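PDB 4TX3: peptide synthetase, module 7 from Actinoplanes teichomyceticus, which probably acts as the condensation-like X-domain of a glycopeptide-antibiotic synthetase, recruiting the P450 oxygenases that crosslink the peptide. Local coordinates for residues 38-43 / 138-143; 44-49 / 386-391; 217-222 / 276-281; 315-320 / 452-457. One frame throughout, in Å; residues are numbered along the deposited sequence.

Contact 1: 38-43 / 138-143. With SO4 (sulfate ion), chain F.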
loop_
_atom_site.group_PDB
_atom_site.type_symbol
_atom_site.label_atom_id
_atom_site.label_comp_id
_atom_site.label_asym_id
_atom_site.label_seq_id
_atom_site.Cartn_x
_atom_site.Cartn_y
_atom_site.Cartn_z
ATOM N N GLY B 38 -16.916 -19.420 17.189
ATOM C CA GLY B 38 -15.855 -19.683 16.256
ATOM C C GLY B 38 -15.649 -18.329 15.586
ATOM O O GLY B 38 -15.767 -18.229 14.361
ATOM N N ARG B 39 -15.390 -17.275 16.373
ATOM C CA ARG B 39 -15.204 -15.935 15.785
ATOM C C ARG B 39 -13.776 -15.747 15.307
ATOM O O ARG B 39 -12.922 -15.179 16.012
ATOM C CB ARG B 39 -15.568 -14.836 16.766
ATOM C CG ARG B 39 -17.048 -14.554 16.827
ATOM C CD ARG B 39 -17.363 -13.727 18.043
ATOM N NE ARG B 39 -16.557 -14.166 19.185
ATOM C CZ ARG B 39 -16.552 -13.572 20.380
ATOM N NH1 ARG B 39 -17.324 -12.508 20.604
ATOM N NH2 ARG B 39 -15.774 -14.039 21.358
ATOM N N HIS B 40 -13.531 -16.237 14.092
ATOM C CA HIS B 40 -12.187 -16.381 13.572
ATOM C C HIS B 40 -12.018 -15.683 12.232
ATOM O O HIS B 40 -12.974 -15.411 11.511
ATOM C CB HIS B 40 -11.836 -17.862 13.411
ATOM C CG HIS B 40 -12.065 -18.687 14.642
ATOM N ND1 HIS B 40 -12.272 -20.046 14.596
ATOM C CD2 HIS B 40 -12.090 -18.348 15.956
ATOM C CE1 HIS B 40 -12.433 -20.509 15.825
ATOM N NE2 HIS B 40 -12.329 -19.502 16.667
ATOM N N LEU B 41 -10.776 -15.389 11.912
ATOM C CA LEU B 41 -10.415 -15.061 10.556
ATOM C C LEU B 41 -9.567 -16.218 10.062
ATOM O O LEU B 41 -8.604 -16.598 10.726
ATOM C CB LEU B 41 -9.665 -13.736 10.493
ATOM C CG LEU B 41 -10.561 -12.555 10.867
ATOM C CD1 LEU B 41 -9.781 -11.323 11.324
ATOM C CD2 LEU B 41 -11.467 -12.221 9.702
ATOM N N SER B 42 -9.956 -16.797 8.929
ATOM C CA SER B 42 -9.192 -17.869 8.315
ATOM C C SER B 42 -8.764 -17.533 6.885
ATOM O O SER B 42 -9.554 -17.093 6.057
ATOM C CB SER B 42 -9.995 -19.166 8.313
ATOM O OG SER B 42 -9.934 -19.808 9.572
ATOM N N VAL B 43 -7.492 -17.746 6.607
ATOM C CA VAL B 43 -6.991 -17.606 5.265
ATOM C C VAL B 43 -6.240 -18.884 4.931
ATOM O O VAL B 43 -5.567 -19.446 5.790
ATOM C CB VAL B 43 -6.088 -16.373 5.130
ATOM C CG1 VAL B 43 -5.356 -16.366 3.772
ATOM C CG2 VAL B 43 -6.922 -15.112 5.300
ATOM N N SER B 138 -2.903 -23.362 5.830
ATOM C CA SER B 138 -4.114 -22.855 6.455
ATOM C C SER B 138 -3.776 -22.091 7.748
ATOM O O SER B 138 -3.136 -22.642 8.661
ATOM C CB SER B 138 -5.068 -24.015 6.740
ATOM O OG SER B 138 -6.144 -23.610 7.548
ATOM N N VAL B 139 -4.187 -20.821 7.807
ATOM C CA VAL B 139 -4.000 -19.992 9.000
ATOM C C VAL B 139 -5.318 -19.471 9.568
ATOM O O VAL B 139 -6.138 -18.903 8.848
ATOM C CB VAL B 139 -3.077 -18.797 8.709
ATOM C CG1 VAL B 139 -3.026 -17.838 9.910
ATOM C CG2 VAL B 139 -1.684 -19.300 8.369
ATOM N N THR B 140 -5.510 -19.668 10.866
ATOM C CA THR B 140 -6.701 -19.194 11.554
ATOM C C THR B 140 -6.300 -18.300 12.723
ATOM O O THR B 140 -5.483 -18.695 13.555
ATOM C CB THR B 140 -7.562 -20.357 12.086
ATOM O OG1 THR B 140 -7.989 -21.190 11.003
ATOM C CG2 THR B 140 -8.780 -19.831 12.795
ATOM N N VAL B 141 -6.860 -17.094 12.791
ATOM C CA VAL B 141 -6.585 -16.206 13.919
ATOM C C VAL B 141 -7.880 -15.840 14.648
ATOM O O VAL B 141 -8.886 -15.499 14.026
ATOM C CB VAL B 141 -5.877 -14.919 13.470
ATOM C CG1 VAL B 141 -5.542 -14.088 14.672
ATOM C CG2 VAL B 141 -4.614 -15.238 12.656
ATOM N N HIS B 142 -7.867 -15.930 15.969
ATOM C CA HIS B 142 -9.007 -15.469 16.750
ATOM C C HIS B 142 -9.131 -13.935 16.719
ATOM O O HIS B 142 -8.127 -13.212 16.776
ATOM C CB HIS B 142 -8.909 -15.952 18.196
ATOM C CG HIS B 142 -10.193 -15.832 18.938
ATOM N ND1 HIS B 142 -10.654 -14.631 19.437
ATOM C CD2 HIS B 142 -11.145 -16.754 19.227
ATOM C CE1 HIS B 142 -11.824 -14.827 20.018
ATOM N NE2 HIS B 142 -12.144 -16.104 19.902
ATOM N N ARG B 143 -10.370 -13.450 16.650
ATOM C CA ARG B 143 -10.639 -12.013 16.555
ATOM C C ARG B 143 -10.184 -11.179 17.751
ATOM O O ARG B 143 -10.151 -9.936 17.660
ATOM C CB ARG B 143 -12.125 -11.766 16.324
ATOM C CG ARG B 143 -12.519 -12.067 14.907
ATOM C CD ARG B 143 -13.771 -11.339 14.527
ATOM N NE ARG B 143 -13.506 -10.329 13.506
ATOM C CZ ARG B 143 -13.543 -10.583 12.203
ATOM N NH1 ARG B 143 -13.821 -11.819 11.778
ATOM N NH2 ARG B 143 -13.302 -9.612 11.328
HETATM S S SO4 F . -15.379 -17.620 20.621
HETATM O O1 SO4 F . -14.328 -17.140 21.519
HETATM O O2 SO4 F . -15.203 -19.054 20.405
HETATM O O3 SO4 F . -16.694 -17.396 21.240
HETATM O O4 SO4 F . -15.295 -16.888 19.351
HETATM O O HOH W 1 -15.800 -13.903 12.522
#
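In the antiparallel pairing of strands 40-49 and 134-142, Leu41 and Val141 form a hydrogen-bonded pair, with Leu41 N to Val141 O at 2.8 Å and Val141 N to Leu41 O at 2.7 Å. Ser42 and Thr140, a non-hydrogen-bonded pair, join through their hydroxyls, OG to OG1 at 2.8 Å. His142 and Arg143 lie where condensation domains carry the HHxxxDG motif, here HRxxxDD, and Arg143 makes a salt bridge with Asp148 of this motif. Leu41 lies over one face of the Arg143 guanidinium, and its CD2 comes within 3.2 Å of Arg143 NH1. At the strand end a sulfate, probably from the crystallisation liquor, joins both segments. Arg39 meets its O4 through backbone N and through NE, the latter at 3.0 Å, while His142 NE2 reaches O1 at 2.9 Å. The His142 ring projects there because CG is anti to the backbone N (chi1 -165°), and Arg39 O sits over one ring face. Arginine suits its place by serving the anion while NH1 pairs with Glu396 and NH2 with Ala26 O. Alanine at Arg39 would probably leave the sulfate held more weakly and Glu396 without its mate. His40, its ring oblique to His142, bonds Gly111 O through ND1.

Contact 2: 44-49 / 386-391; sequences ALRLRG and SVEPTG
Arg46 and Glu388 supply the charged part of this contact. Arg46 NE meets Glu388 OE2 at 2.8 Å, on the syn side of the carboxylate, and NH2 adds weak bonds to both oxygens, 3.1 Å to OE2 and 3.3 Å to OE1. A bend of the Glu388 chain at chi2 (82°) carries its carboxylate to the guanidinium edge, the two planes turned 48° against each other. Arginine suits the place because its several N-H groups serve several acids: NH1 also pairs with Glu134 and NH2 with Glu100. A leucine in place of Arg46 would probably leave Glu388, Glu134 and Glu100 without their shared positive partner.

The backbone bonds are those of an antiparallel edge. Arg46 N donates to Ser386 O at 2.8 Å, and Ser386 N returns a bond to Arg46 O at 3.1 Å. Beside Ala44, a water takes its N-H, donates to Glu388 O, and is hydrogen-bonded to Thr390 OG1.

Apolar contacts are modest. Leu45 CD2 lies 4.2 Å from Val387 CG2, and on the face shared with Arg46 the methyl of Ala44 meets Thr390 CG2 at 3.9 Å, small enough to let helix 103-112 pack close.

In sequence, strand 383-388 falls between strands 363-369 and 399-407 of the other sheet, yet it forms an edge of this one, a crossover between halves characteristic of the two-lobed condensation-domain fold.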
loop_
_atom_site.group_PDB
_atom_site.type_symbol
_atom_site.label_atom_id
_atom_site.label_comp_id
_atom_site.label_asym_id
_atom_site.label_seq_id
_atom_site.Cartn_x
_atom_site.Cartn_y
_atom_site.Cartn_z
ATOM N N ALA B 44 -6.398 -19.366 3.704
ATOM C CA ALA B 44 -5.605 -20.479 3.208
ATOM C C ALA B 44 -4.880 -20.108 1.897
ATOM O O ALA B 44 -5.479 -19.554 0.990
ATOM C CB ALA B 44 -6.494 -21.700 3.011
ATOM N N LEU B 45 -3.590 -20.411 1.805
ATOM C CA LEU B 45 -2.837 -20.202 0.569
ATOM C C LEU B 45 -2.456 -21.503 -0.092
ATOM O O LEU B 45 -1.931 -22.403 0.569
ATOM C CB LEU B 45 -1.558 -19.423 0.826
ATOM C CG LEU B 45 -1.744 -18.073 1.475
ATOM C CD1 LEU B 45 -0.402 -17.390 1.511
ATOM C CD2 LEU B 45 -2.775 -17.256 0.709
ATOM N N ARG B 46 -2.699 -21.597 -1.398
ATOM C CA ARG B 46 -2.174 -22.708 -2.186
ATOM C C ARG B 46 -0.747 -22.378 -2.579
ATOM O O ARG B 46 -0.446 -21.248 -2.971
ATOM C CB ARG B 46 -3.031 -22.974 -3.424
ATOM C CG ARG B 46 -2.567 -24.187 -4.227
ATOM C CD ARG B 46 -3.570 -24.584 -5.287
ATOM N NE ARG B 46 -4.777 -25.154 -4.708
ATOM C CZ ARG B 46 -4.989 -26.458 -4.560
ATOM N NH1 ARG B 46 -4.069 -27.328 -4.959
ATOM N NH2 ARG B 46 -6.124 -26.892 -4.021
ATOM N N LEU B 47 0.137 -23.357 -2.453
ATOM C CA LEU B 47 1.554 -23.141 -2.718
ATOM C C LEU B 47 2.064 -24.205 -3.703
ATOM O O LEU B 47 2.081 -25.402 -3.387
ATOM C CB LEU B 47 2.348 -23.173 -1.401
ATOM C CG LEU B 47 1.820 -22.377 -0.184
ATOM C CD1 LEU B 47 2.571 -22.743 1.105
ATOM C CD2 LEU B 47 1.879 -20.872 -0.417
ATOM N N ARG B 48 2.465 -23.767 -4.897
ATOM C CA ARG B 48 2.927 -24.680 -5.950
ATOM C C ARG B 48 4.407 -24.487 -6.236
ATOM O O ARG B 48 4.834 -23.397 -6.636
ATOM C CB ARG B 48 2.124 -24.474 -7.231
ATOM C CG ARG B 48 0.621 -24.554 -7.033
ATOM C CD ARG B 48 -0.132 -24.053 -8.256
ATOM N NE ARG B 48 -0.066 -22.598 -8.412
ATOM C CZ ARG B 48 -0.275 -21.952 -9.560
ATOM N NH1 ARG B 48 -0.555 -22.635 -10.671
ATOM N NH2 ARG B 48 -0.196 -20.621 -9.601
ATOM N N GLY B 49 5.192 -25.538 -6.032
ATOM C CA GLY B 49 6.630 -25.429 -6.175
ATOM C C GLY B 49 7.349 -26.150 -5.054
ATOM O O GLY B 49 6.724 -26.847 -4.254
ATOM N N SER B 386 -1.410 -18.569 -4.230
ATOM C CA SER B 386 -2.748 -18.063 -4.531
ATOM C C SER B 386 -3.675 -18.296 -3.348
ATOM O O SER B 386 -3.378 -19.117 -2.482
ATOM C CB SER B 386 -3.308 -18.740 -5.781
ATOM O OG SER B 386 -3.379 -20.143 -5.594
ATOM N N VAL B 387 -4.796 -17.582 -3.307
ATOM C CA VAL B 387 -5.733 -17.747 -2.208
ATOM C C VAL B 387 -6.655 -18.933 -2.442
ATOM O O VAL B 387 -7.404 -18.988 -3.418
ATOM C CB VAL B 387 -6.588 -16.492 -1.968
ATOM C CG1 VAL B 387 -7.553 -16.741 -0.817
ATOM C CG2 VAL B 387 -5.705 -15.303 -1.654
ATOM N N GLU B 388 -6.577 -19.889 -1.530
ATOM C CA GLU B 388 -7.442 -21.042 -1.548
ATOM C C GLU B 388 -8.757 -20.651 -0.893
ATOM O O GLU B 388 -8.771 -20.191 0.256
ATOM C CB GLU B 388 -6.782 -22.209 -0.814
ATOM C CG GLU B 388 -7.629 -23.476 -0.761
ATOM C CD GLU B 388 -7.530 -24.317 -2.022
ATOM O OE1 GLU B 388 -8.336 -25.269 -2.142
ATOM O OE2 GLU B 388 -6.647 -24.043 -2.880
ATOM N N PRO B 389 -9.872 -20.830 -1.614
ATOM C CA PRO B 389 -11.175 -20.399 -1.085
ATOM C C PRO B 389 -11.550 -21.093 0.224
ATOM O O PRO B 389 -11.539 -22.319 0.287
ATOM C CB PRO B 389 -12.157 -20.774 -2.207
ATOM C CG PRO B 389 -11.453 -21.782 -3.031
ATOM C CD PRO B 389 -9.985 -21.497 -2.921
ATOM N N THR B 390 -11.855 -20.315 1.262
ATOM C CA THR B 390 -12.399 -20.873 2.504
ATOM C C THR B 390 -13.783 -20.305 2.794
ATOM O O THR B 390 -14.234 -19.380 2.117
ATOM C CB THR B 390 -11.485 -20.611 3.719
ATOM O OG1 THR B 390 -11.025 -19.260 3.679
ATOM C CG2 THR B 390 -10.288 -21.548 3.711
ATOM N N GLY B 391 -14.436 -20.856 3.815
ATOM C CA GLY B 391 -15.827 -20.559 4.098
ATOM C C GLY B 391 -16.101 -19.172 4.643
ATOM O O GLY B 391 -15.188 -18.457 5.050
HETATM O O HOH W 2 -8.813 -18.577 2.372
#

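Contact 3: 217-222 / 276-281; sequences QETVLP and YGAGTD
Thr219 opens the contact by laying its CG2 methyl 4.0 Å from Ala278 CB; the methyl is anti to the backbone N (chi1 of OG1 -54°), which leaves OG1 to bond with Gln362. At Val220 the backbone and the side chain both take part. A water accepts from Val220 N and donates to Ala278 O, bridging two peptide groups that make no direct bond. The valine branch CG1 rests 3.6 Å from Gly277 O, and Val220 O lies 3.4 Å from Ala278 CB, an approach that the small alanine permits. These partners belong to the C-terminal end of helix 261-278, closed by a Schellman motif with Gly277 as its C-prime residue: Ala278 N bonds to Leu273 O and Gly277 N to Thr274 O. At the backbone angles of Gly277 (phi 112°, psi 18°) a CB would be jammed against the preceding carbonyl oxygen, hence a glycine. Pro222 then brings its ring against Tyr276, CG to CE1 at 3.4 Å, obliquely to the aromatic ring and with the two side chains at about a right angle. Tyrosine suits the spot because its ring offers carbon to the proline while OH reaches beyond the pair to Arg438 on helix 429-448.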
loop_
_atom_site.group_PDB
_atom_site.type_symbol
_atom_site.label_atom_id
_atom_site.label_comp_id
_atom_site.label_asym_id
_atom_site.label_seq_id
_atom_site.Cartn_x
_atom_site.Cartn_y
_atom_site.Cartn_z
ATOM N N GLN B 217 -33.924 -2.039 21.451
ATOM C CA GLN B 217 -32.854 -3.000 21.709
ATOM C C GLN B 217 -32.512 -3.724 20.411
ATOM O O GLN B 217 -31.404 -4.242 20.244
ATOM C CB GLN B 217 -33.239 -4.013 22.791
ATOM C CG GLN B 217 -34.317 -5.011 22.370
ATOM C CD GLN B 217 -34.640 -6.067 23.436
ATOM O OE1 GLN B 217 -34.347 -5.891 24.626
ATOM N NE2 GLN B 217 -35.253 -7.170 23.002
ATOM N N GLU B 218 -33.476 -3.733 19.495
ATOM C CA GLU B 218 -33.401 -4.508 18.269
ATOM C C GLU B 218 -33.912 -3.711 17.092
ATOM O O GLU B 218 -34.677 -2.775 17.268
ATOM C CB GLU B 218 -34.236 -5.777 18.393
ATOM C CG GLU B 218 -33.454 -7.047 18.471
ATOM C CD GLU B 218 -34.334 -8.287 18.325
ATOM O OE1 GLU B 218 -35.354 -8.229 17.592
ATOM O OE2 GLU B 218 -34.005 -9.324 18.945
ATOM N N THR B 219 -33.506 -4.107 15.889
ATOM C CA THR B 219 -34.081 -3.587 14.655
ATOM C C THR B 219 -35.150 -4.576 14.205
ATOM O O THR B 219 -34.922 -5.783 14.276
ATOM C CB THR B 219 -32.999 -3.411 13.550
ATOM O OG1 THR B 219 -31.920 -2.608 14.050
ATOM C CG2 THR B 219 -33.579 -2.749 12.293
ATOM N N VAL B 220 -36.314 -4.094 13.771
ATOM C CA VAL B 220 -37.345 -4.988 13.236
ATOM C C VAL B 220 -36.968 -5.475 11.847
ATOM O O VAL B 220 -36.806 -4.673 10.935
ATOM C CB VAL B 220 -38.734 -4.310 13.148
ATOM C CG1 VAL B 220 -39.707 -5.207 12.390
ATOM C CG2 VAL B 220 -39.264 -4.018 14.517
ATOM N N LEU B 221 -36.837 -6.782 11.669
ATOM C CA LEU B 221 -36.383 -7.321 10.380
ATOM C C LEU B 221 -37.241 -8.521 9.977
ATOM O O LEU B 221 -37.947 -9.077 10.808
ATOM C CB LEU B 221 -34.900 -7.703 10.467
ATOM C CG LEU B 221 -33.911 -6.584 10.837
ATOM C CD1 LEU B 221 -32.632 -7.165 11.418
ATOM C CD2 LEU B 221 -33.579 -5.677 9.652
ATOM N N PRO B 222 -37.204 -8.928 8.705
ATOM C CA PRO B 222 -38.122 -10.021 8.348
ATOM C C PRO B 222 -37.610 -11.415 8.748
ATOM O O PRO B 222 -37.200 -12.212 7.881
ATOM C CB PRO B 222 -38.229 -9.896 6.824
ATOM C CG PRO B 222 -36.891 -9.363 6.421
ATOM C CD PRO B 222 -36.501 -8.391 7.524
ATOM N N TYR B 276 -39.232 -1.797 4.821
ATOM C CA TYR B 276 -39.417 -3.179 5.256
ATOM C C TYR B 276 -40.222 -3.302 6.540
ATOM O O TYR B 276 -40.661 -4.416 6.897
ATOM C CB TYR B 276 -38.082 -3.869 5.488
ATOM C CG TYR B 276 -37.762 -4.934 4.458
ATOM C CD1 TYR B 276 -37.900 -6.280 4.756
ATOM C CD2 TYR B 276 -37.306 -4.589 3.205
ATOM C CE1 TYR B 276 -37.596 -7.248 3.829
ATOM C CE2 TYR B 276 -37.018 -5.543 2.267
ATOM C CZ TYR B 276 -37.156 -6.867 2.576
ATOM O OH TYR B 276 -36.838 -7.794 1.609
ATOM N N GLY B 277 -40.381 -2.176 7.249
ATOM C CA GLY B 277 -41.132 -2.145 8.487
ATOM C C GLY B 277 -40.347 -1.883 9.758
ATOM O O GLY B 277 -40.846 -2.154 10.849
ATOM N N ALA B 278 -39.140 -1.343 9.647
ATOM C CA ALA B 278 -38.307 -1.164 10.828
ATOM C C ALA B 278 -38.552 0.149 11.555
ATOM O O ALA B 278 -37.931 0.403 12.587
ATOM C CB ALA B 278 -36.837 -1.268 10.454
ATOM N N GLY B 279 -39.431 0.993 11.026
ATOM C CA GLY B 279 -39.705 2.275 11.666
ATOM C C GLY B 279 -38.833 3.410 11.142
ATOM O O GLY B 279 -38.066 3.228 10.193
ATOM N N THR B 280 -38.947 4.586 11.748
ATOM C CA THR B 280 -38.230 5.759 11.257
ATOM C C THR B 280 -37.067 6.149 12.155
ATOM O O THR B 280 -36.537 7.248 12.030
ATOM C CB THR B 280 -39.171 6.979 11.112
ATOM O OG1 THR B 280 -39.820 7.247 12.367
ATOM C CG2 THR B 280 -40.225 6.705 10.067
ATOM N N ASP B 281 -36.680 5.250 13.057
ATOM C CA ASP B 281 -35.567 5.483 13.973
ATOM C C ASP B 281 -34.615 4.296 13.884
ATOM O O ASP B 281 -34.878 3.223 14.433
ATOM C CB ASP B 281 -36.072 5.684 15.414
ATOM C CG ASP B 281 -34.938 6.004 16.412
ATOM O OD1 ASP B 281 -33.878 6.506 15.966
ATOM O OD2 ASP B 281 -35.106 5.763 17.641
HETATM O O HOH W 3 -36.759 -1.615 13.805
#

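Contact 4: 315-320 / 452-457; sequences SADPTF and RRISDL
Asp317 and Ser455 make the closest polar link: Ser455 OG donates to Asp317 OD2 at 2.5 Å, on the syn side of the carboxylate, and Ser455 N adds a weak bond to OD1 at 3.0 Å. One acid thus takes a hydroxyl and a backbone N-H from the same residue, within the 3-10 segment 454-456. Arg453 comes in beside it with its chain extended from CG to NE. Its NH1 reaches Asp317 O at 3.1 Å, the oxygen lying in the guanidinium plane, while Thr319 CG2 sits 3.7 Å above the centre of one face. The methyl is there because it is anti to the carbonyl carbon, with OG1 between the backbone N and that carbon (chi1 69°).

That rotation also serves the start of helix 320-334. Thr319 is its N-cap, OG1 capping a backbone N of the first turn, and Glu322 OE1 accepts from Thr319 N, consistent with a capping box. Phe320 N, at the first turn, donates instead to Arg452 O at 2.8 Å, so the segment following helix 429-448 takes one of its N-H groups.

Behind the polar groups, Pro318 CD packs on Ile454 CD1 at 3.7 Å. Ile454 and Phe320 both touch Met271 of helix 261-278, and Phe320 also reaches Val446; a branched aliphatic and an aromatic suit this buried junction between helices.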
loop_
_atom_site.group_PDB
_atom_site.type_symbol
_atom_site.label_atom_id
_atom_site.label_comp_id
_atom_site.label_asym_id
_atom_site.label_seq_id
_atom_site.Cartn_x
_atom_site.Cartn_y
_atom_site.Cartn_z
ATOM N N SER B 315 -38.224 10.080 9.772
ATOM C CA SER B 315 -39.600 10.554 9.848
ATOM C C SER B 315 -39.895 11.610 8.784
ATOM O O SER B 315 -38.975 12.217 8.234
ATOM C CB SER B 315 -39.901 11.112 11.249
ATOM O OG SER B 315 -39.042 12.191 11.574
ATOM N N ALA B 316 -41.190 11.783 8.497
ATOM C CA ALA B 316 -41.754 12.772 7.560
ATOM C C ALA B 316 -41.523 12.453 6.082
ATOM O O ALA B 316 -41.353 13.363 5.280
ATOM C CB ALA B 316 -41.233 14.156 7.871
ATOM N N ASP B 317 -41.557 11.168 5.736
ATOM C CA ASP B 317 -41.412 10.693 4.360
ATOM C C ASP B 317 -40.362 11.458 3.541
ATOM O O ASP B 317 -40.685 12.074 2.522
ATOM C CB ASP B 317 -42.763 10.748 3.649
ATOM C CG ASP B 317 -42.890 9.686 2.576
ATOM O OD1 ASP B 317 -42.473 8.530 2.828
ATOM O OD2 ASP B 317 -43.406 10.005 1.484
ATOM N N PRO B 318 -39.101 11.410 3.983
ATOM C CA PRO B 318 -38.008 12.165 3.358
ATOM C C PRO B 318 -37.672 11.723 1.925
ATOM O O PRO B 318 -37.733 10.537 1.592
ATOM C CB PRO B 318 -36.813 11.882 4.280
ATOM C CG PRO B 318 -37.360 11.104 5.450
ATOM C CD PRO B 318 -38.610 10.472 5.004
ATOM N N THR B 319 -37.321 12.684 1.081
ATOM C CA THR B 319 -36.667 12.361 -0.181
ATOM C C THR B 319 -35.345 11.660 0.112
ATOM O O THR B 319 -34.774 11.820 1.208
ATOM C CB THR B 319 -36.368 13.599 -1.010
ATOM O OG1 THR B 319 -35.331 14.352 -0.360
ATOM C CG2 THR B 319 -37.610 14.451 -1.161
ATOM N N PHE B 320 -34.860 10.894 -0.861
ATOM C CA PHE B 320 -33.543 10.272 -0.764
ATOM C C PHE B 320 -32.495 11.298 -0.385
ATOM O O PHE B 320 -31.684 11.071 0.517
ATOM C CB PHE B 320 -33.154 9.602 -2.088
ATOM C CG PHE B 320 -31.716 9.197 -2.159
ATOM C CD1 PHE B 320 -31.242 8.135 -1.397
ATOM C CD2 PHE B 320 -30.825 9.887 -2.973
ATOM C CE1 PHE B 320 -29.904 7.772 -1.452
ATOM C CE2 PHE B 320 -29.482 9.523 -3.038
ATOM C CZ PHE B 320 -29.019 8.464 -2.285
ATOM N N ARG B 452 -37.021 11.018 -4.982
ATOM C CA ARG B 452 -38.031 10.063 -4.576
ATOM C C ARG B 452 -38.074 9.889 -3.049
ATOM O O ARG B 452 -37.030 9.886 -2.378
ATOM C CB ARG B 452 -37.779 8.725 -5.271
ATOM C CG ARG B 452 -38.797 7.662 -4.917
ATOM C CD ARG B 452 -38.850 6.577 -5.974
ATOM N NE ARG B 452 -38.849 7.145 -7.314
ATOM C CZ ARG B 452 -39.205 6.462 -8.396
ATOM N NH1 ARG B 452 -39.596 5.196 -8.274
ATOM N NH2 ARG B 452 -39.172 7.048 -9.588
ATOM N N ARG B 453 -39.284 9.750 -2.507
ATOM C CA ARG B 453 -39.476 9.583 -1.064
ATOM C C ARG B 453 -39.669 8.119 -0.714
ATOM O O ARG B 453 -39.995 7.302 -1.589
ATOM C CB ARG B 453 -40.676 10.394 -0.575
ATOM C CG ARG B 453 -40.576 11.859 -0.920
ATOM C CD ARG B 453 -41.823 12.647 -0.558
ATOM N NE ARG B 453 -41.662 14.041 -0.978
ATOM C CZ ARG B 453 -41.139 15.003 -0.218
ATOM N NH1 ARG B 453 -40.733 14.736 1.020
ATOM N NH2 ARG B 453 -41.019 16.236 -0.697
ATOM N N ILE B 454 -39.486 7.808 0.570
ATOM C CA ILE B 454 -39.567 6.447 1.093
ATOM C C ILE B 454 -40.828 5.704 0.648
ATOM O O ILE B 454 -40.781 4.526 0.245
ATOM C CB ILE B 454 -39.512 6.457 2.639
ATOM C CG1 ILE B 454 -38.147 6.945 3.124
ATOM C CG2 ILE B 454 -39.778 5.078 3.190
ATOM C CD1 ILE B 454 -37.975 6.883 4.645
ATOM N N SER B 455 -41.950 6.416 0.720
ATOM C CA SER B 455 -43.269 5.872 0.408
ATOM C C SER B 455 -43.494 5.590 -1.088
ATOM O O SER B 455 -44.385 4.819 -1.438
ATOM C CB SER B 455 -44.353 6.831 0.897
ATOM O OG SER B 455 -44.280 8.050 0.174
ATOM N N ASP B 456 -42.713 6.230 -1.956
ATOM C CA ASP B 456 -42.775 5.957 -3.388
ATOM C C ASP B 456 -41.780 4.903 -3.869
ATOM O O ASP B 456 -41.646 4.719 -5.068
ATOM C CB ASP B 456 -42.508 7.214 -4.224
ATOM C CG ASP B 456 -43.232 8.435 -3.722
ATOM O OD1 ASP B 456 -44.393 8.299 -3.244
ATOM O OD2 ASP B 456 -42.631 9.541 -3.856
ATOM N N LEU B 457 -41.052 4.255 -2.963
ATOM C CA LEU B 457 -40.081 3.244 -3.374
ATOM C C LEU B 457 -40.812 1.979 -3.820
ATOM O O LEU B 457 -41.655 1.445 -3.098
ATOM C CB LEU B 457 -39.100 2.918 -2.246
ATOM C CG LEU B 457 -38.137 4.020 -1.789
ATOM C CD1 LEU B 457 -37.195 3.508 -0.710
ATOM C CD2 LEU B 457 -37.344 4.640 -2.942
#

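From the N terminus, strand 40-49 opens both contact 1 and contact 2. Contact 1 closes first, at 138-143, bringing two neighbouring strands of one sheet together; contact 2 crosses it and closes only at 386-391, adding the edge strand on the other side of strand 40-49. Within that long loop contact 3 opens and closes entirely, joining the loop after helix 200-211 to the end of helix 261-278. Contact 4 begins inside the loop but closes beyond it, at 452-457, so it crosses contact 2; it joins the start of helix 320-334 to the segment after helix 429-448. Contacts 3 and 4 touch through Thr280 and Ser315, across the chain's centre from contact 1.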